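Local structure of ZmpA Glycopeptidase (Clostridium perfringens, 6XSX) at residues F78-S83 and T114-V119. The protein is a glycopeptidase whose M60 peptidase module, the part described here, probably cleaves glycosylated proteins as a metalloprotease. Sequence-based numbering, arbitrary orientation.
Sequences FKQMDS and TAKAGV
Lys79 and Val119 face each other as an antiparallel hydrogen-bonded pair: Lys79 N donates to Val119 O at 2.9 Å, and Val119 N returns a bond to Lys79 O at 3.1 Å. One residue on, Gln80 and Gly118 form a non-hydrogen-bonded pair, after which the ladder continues only through a weak bond from Met81 N to Ala117 O.

Where the regular pairing gives out, the Gln80 amide takes over. The CB of Gln80 points away from 114-119; CG lies anti to the backbone N (chi1 158°), and a bend at chi2 (73°) carries the amide back against that backbone. Gln80 NE2 spends its two hydrogens on two carbonyl oxygens that lie close to the amide plane: Ala115 O, 3.0 Å away and approached almost end-on, and Met81 O at 2.8 Å, met on a lone pair with an N-H...O angle of 177°. Gln80 OE1 accepts from Ala117 N at 3.1 Å, a more bent bond whose donor is tilted from the carbonyl plane.

Thr114 points CG2 at Met81 O and Gln80 NE2, while its OG1 bonds to Arg111 O; Arg111 also pairs with Asp82 through a salt bridge. At the other end, the edge of the Phe78 ring meets the peptide between Ala117 and Gly118, CE1 lying 3.6 Å from Gly118 N. Gly118 CA approaches Lys79 O to 3.1 Å in a CA-H...O contact; a CB here would point into Lys79 O, so the glycine lets the strands come this close.

The contact thus joins the C-terminal end of strand 75-80 to the start of strand 117-123, neighbours in the large mixed sheet of the M60 module. Three bonds fix the rotation of the buried Gln80 amide, letting one side chain satisfy backbone groups on both segments where they leave the ladder.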
ATOM      1  N   PHE A  78      18.327   9.548 -16.924  1.00 17.77           N
ATOM      2  CA  PHE A  78      19.188  10.111 -15.898  1.00 18.27           C
ATOM      3  C   PHE A  78      18.319  10.430 -14.685  1.00 19.06           C
ATOM      4  O   PHE A  78      17.273  11.070 -14.820  1.00 19.16           O
ATOM      5  CB  PHE A  78      19.913  11.365 -16.397  1.00 18.27           C
ATOM      6  CG  PHE A  78      20.555  12.223 -15.326  1.00 18.92           C
ATOM      7  CD1 PHE A  78      21.658  11.779 -14.611  1.00 18.41           C
ATOM      8  CD2 PHE A  78      20.061  13.490 -15.037  1.00 19.05           C
ATOM      9  CE1 PHE A  78      22.240  12.564 -13.623  1.00 19.29           C
ATOM     10  CE2 PHE A  78      20.641  14.274 -14.047  1.00 18.96           C
ATOM     11  CZ  PHE A  78      21.734  13.814 -13.342  1.00 18.76           C
ATOM     12  N   LYS A  79      18.766   9.970 -13.511  1.00 17.97           N
ATOM     13  CA  LYS A  79      18.062  10.242 -12.273  1.00 18.24           C
ATOM     14  C   LYS A  79      19.023  10.937 -11.312  1.00 18.15           C
ATOM     15  O   LYS A  79      19.987  10.325 -10.852  1.00 18.60           O
ATOM     16  CB  LYS A  79      17.450   8.943 -11.723  1.00 17.84           C
ATOM     17  CG  LYS A  79      16.544   9.088 -10.494  1.00 17.07           C
ATOM     18  CD  LYS A  79      17.304   8.931  -9.189  1.00 16.70           C
ATOM     19  CE  LYS A  79      16.445   8.969  -7.945  1.00 16.35           C
ATOM     20  NZ  LYS A  79      16.041  10.352  -7.590  1.00 16.85           N
ATOM     21  N   GLN A  80      18.749  12.219 -11.044  1.00 17.31           N
ATOM     22  CA  GLN A  80      19.460  13.009 -10.053  1.00 16.62           C
ATOM     23  C   GLN A  80      19.052  12.531  -8.661  1.00 16.55           C
ATOM     24  O   GLN A  80      17.871  12.276  -8.414  1.00 16.53           O
ATOM     25  CB  GLN A  80      19.118  14.488 -10.242  1.00 16.96           C
ATOM     26  CG  GLN A  80      19.342  15.356  -9.004  1.00 16.57           C
ATOM     27  CD  GLN A  80      20.797  15.618  -8.692  1.00 17.43           C
ATOM     28  OE1 GLN A  80      21.545  16.148  -9.521  1.00 17.55           O
ATOM     29  NE2 GLN A  80      21.207  15.265  -7.478  1.00 16.79           N
ATOM     30  N   MET A  81      20.035  12.406  -7.760  1.00 16.43           N
ATOM     31  CA  MET A  81      19.794  11.930  -6.399  1.00 17.74           C
ATOM     32  C   MET A  81      19.107  12.997  -5.547  1.00 18.14           C
ATOM     33  O   MET A  81      19.418  14.184  -5.672  1.00 18.88           O
ATOM     34  CB  MET A  81      21.104  11.519  -5.708  1.00 17.86           C
ATOM     35  CG  MET A  81      21.633  10.171  -6.173  1.00 17.40           C
ATOM     36  SD  MET A  81      20.362   8.889  -6.025  1.00 19.07           S
ATOM     37  CE  MET A  81      20.402   8.575  -4.262  1.00 17.42           C
ATOM     38  N   ASP A  82      18.186  12.543  -4.680  1.00 18.26           N
ATOM     39  CA  ASP A  82      17.681  13.291  -3.534  1.00 19.17           C
ATOM     40  C   ASP A  82      17.039  14.621  -3.933  1.00 19.47           C
ATOM     41  O   ASP A  82      17.287  15.650  -3.296  1.00 19.06           O
ATOM     42  CB  ASP A  82      18.780  13.527  -2.496  1.00 19.60           C
ATOM     43  CG  ASP A  82      18.264  13.602  -1.068  1.00 20.52           C
ATOM     44  OD1 ASP A  82      17.029  13.667  -0.884  1.00 20.31           O
ATOM     45  OD2 ASP A  82      19.111  13.595  -0.152  1.00 19.46           O
ATOM     46  N   SER A  83      16.184  14.578  -4.963  1.00 18.23           N
ATOM     47  CA  SER A  83      15.345  15.706  -5.322  1.00 18.11           C
ATOM     48  C   SER A  83      14.083  15.679  -4.462  1.00 19.29           C
ATOM     49  O   SER A  83      13.736  14.640  -3.905  1.00 20.06           O
ATOM     50  CB  SER A  83      15.012  15.646  -6.794  1.00 17.70           C
ATOM     51  OG  SER A  83      14.027  16.605  -7.132  1.00 18.60           O
ATOM     52  N   THR A 114      23.592  18.437  -1.969  1.00 20.30           N
ATOM     53  CA  THR A 114      23.618  17.287  -2.859  1.00 19.98           C
ATOM     54  C   THR A 114      24.386  17.661  -4.121  1.00 20.11           C
ATOM     55  O   THR A 114      24.119  18.698  -4.724  1.00 19.29           O
ATOM     56  CB  THR A 114      22.206  16.813  -3.224  1.00 21.60           C
ATOM     57  OG1 THR A 114      21.460  16.763  -2.009  1.00 20.68           O
ATOM     58  CG2 THR A 114      22.182  15.462  -3.911  1.00 19.71           C
ATOM     59  N   ALA A 115      25.323  16.786  -4.511  1.00 20.34           N
ATOM     60  CA  ALA A 115      26.050  16.909  -5.764  1.00 20.57           C
ATOM     61  C   ALA A 115      25.072  16.883  -6.939  1.00 20.58           C
ATOM     62  O   ALA A 115      24.035  16.222  -6.879  1.00 21.60           O
ATOM     63  CB  ALA A 115      27.061  15.792  -5.866  1.00 20.08           C
ATOM     64  N   LYS A 116      25.406  17.624  -8.004  1.00 20.04           N
ATOM     65  CA  LYS A 116      24.645  17.565  -9.240  1.00 19.18           C
ATOM     66  C   LYS A 116      25.127  16.333  -9.997  1.00 18.80           C
ATOM     67  O   LYS A 116      26.132  16.375 -10.707  1.00 19.15           O
ATOM     68  CB  LYS A 116      24.807  18.860 -10.048  1.00 19.29           C
ATOM     69  CG  LYS A 116      24.407  20.141  -9.329  1.00 20.16           C
ATOM     70  CD  LYS A 116      22.914  20.240  -9.066  1.00 21.15           C
ATOM     71  CE  LYS A 116      22.454  21.660  -8.788  1.00 22.75           C
ATOM     72  NZ  LYS A 116      22.199  22.401 -10.050  1.00 22.06           N
ATOM     73  N   ALA A 117      24.437  15.211  -9.772  1.00 18.64           N
ATOM     74  CA  ALA A 117      24.904  13.927 -10.267  1.00 17.93           C
ATOM     75  C   ALA A 117      23.840  12.882  -9.961  1.00 17.90           C
ATOM     76  O   ALA A 117      22.957  13.118  -9.132  1.00 17.96           O
ATOM     77  CB  ALA A 117      26.211  13.574  -9.590  1.00 17.94           C
ATOM     78  N   GLY A 118      23.965  11.723 -10.615  1.00 17.08           N
ATOM     79  CA  GLY A 118      23.047  10.617 -10.394  1.00 16.39           C
ATOM     80  C   GLY A 118      23.418   9.408 -11.245  1.00 16.64           C
ATOM     81  O   GLY A 118      24.589   9.211 -11.560  1.00 17.22           O
ATOM     82  N   VAL A 119      22.405   8.612 -11.610  1.00 17.07           N
ATOM     83  CA  VAL A 119      22.607   7.300 -12.203  1.00 17.17           C
ATOM     84  C   VAL A 119      21.788   7.193 -13.494  1.00 17.98           C
ATOM     85  O   VAL A 119      20.903   8.014 -13.754  1.00 17.78           O
ATOM     86  CB  VAL A 119      22.234   6.182 -11.206  1.00 17.74           C
ATOM     87  CG1 VAL A 119      23.058   6.243  -9.927  1.00 16.84           C
ATOM     88  CG2 VAL A 119      20.746   6.177 -10.898  1.00 16.82           C
TER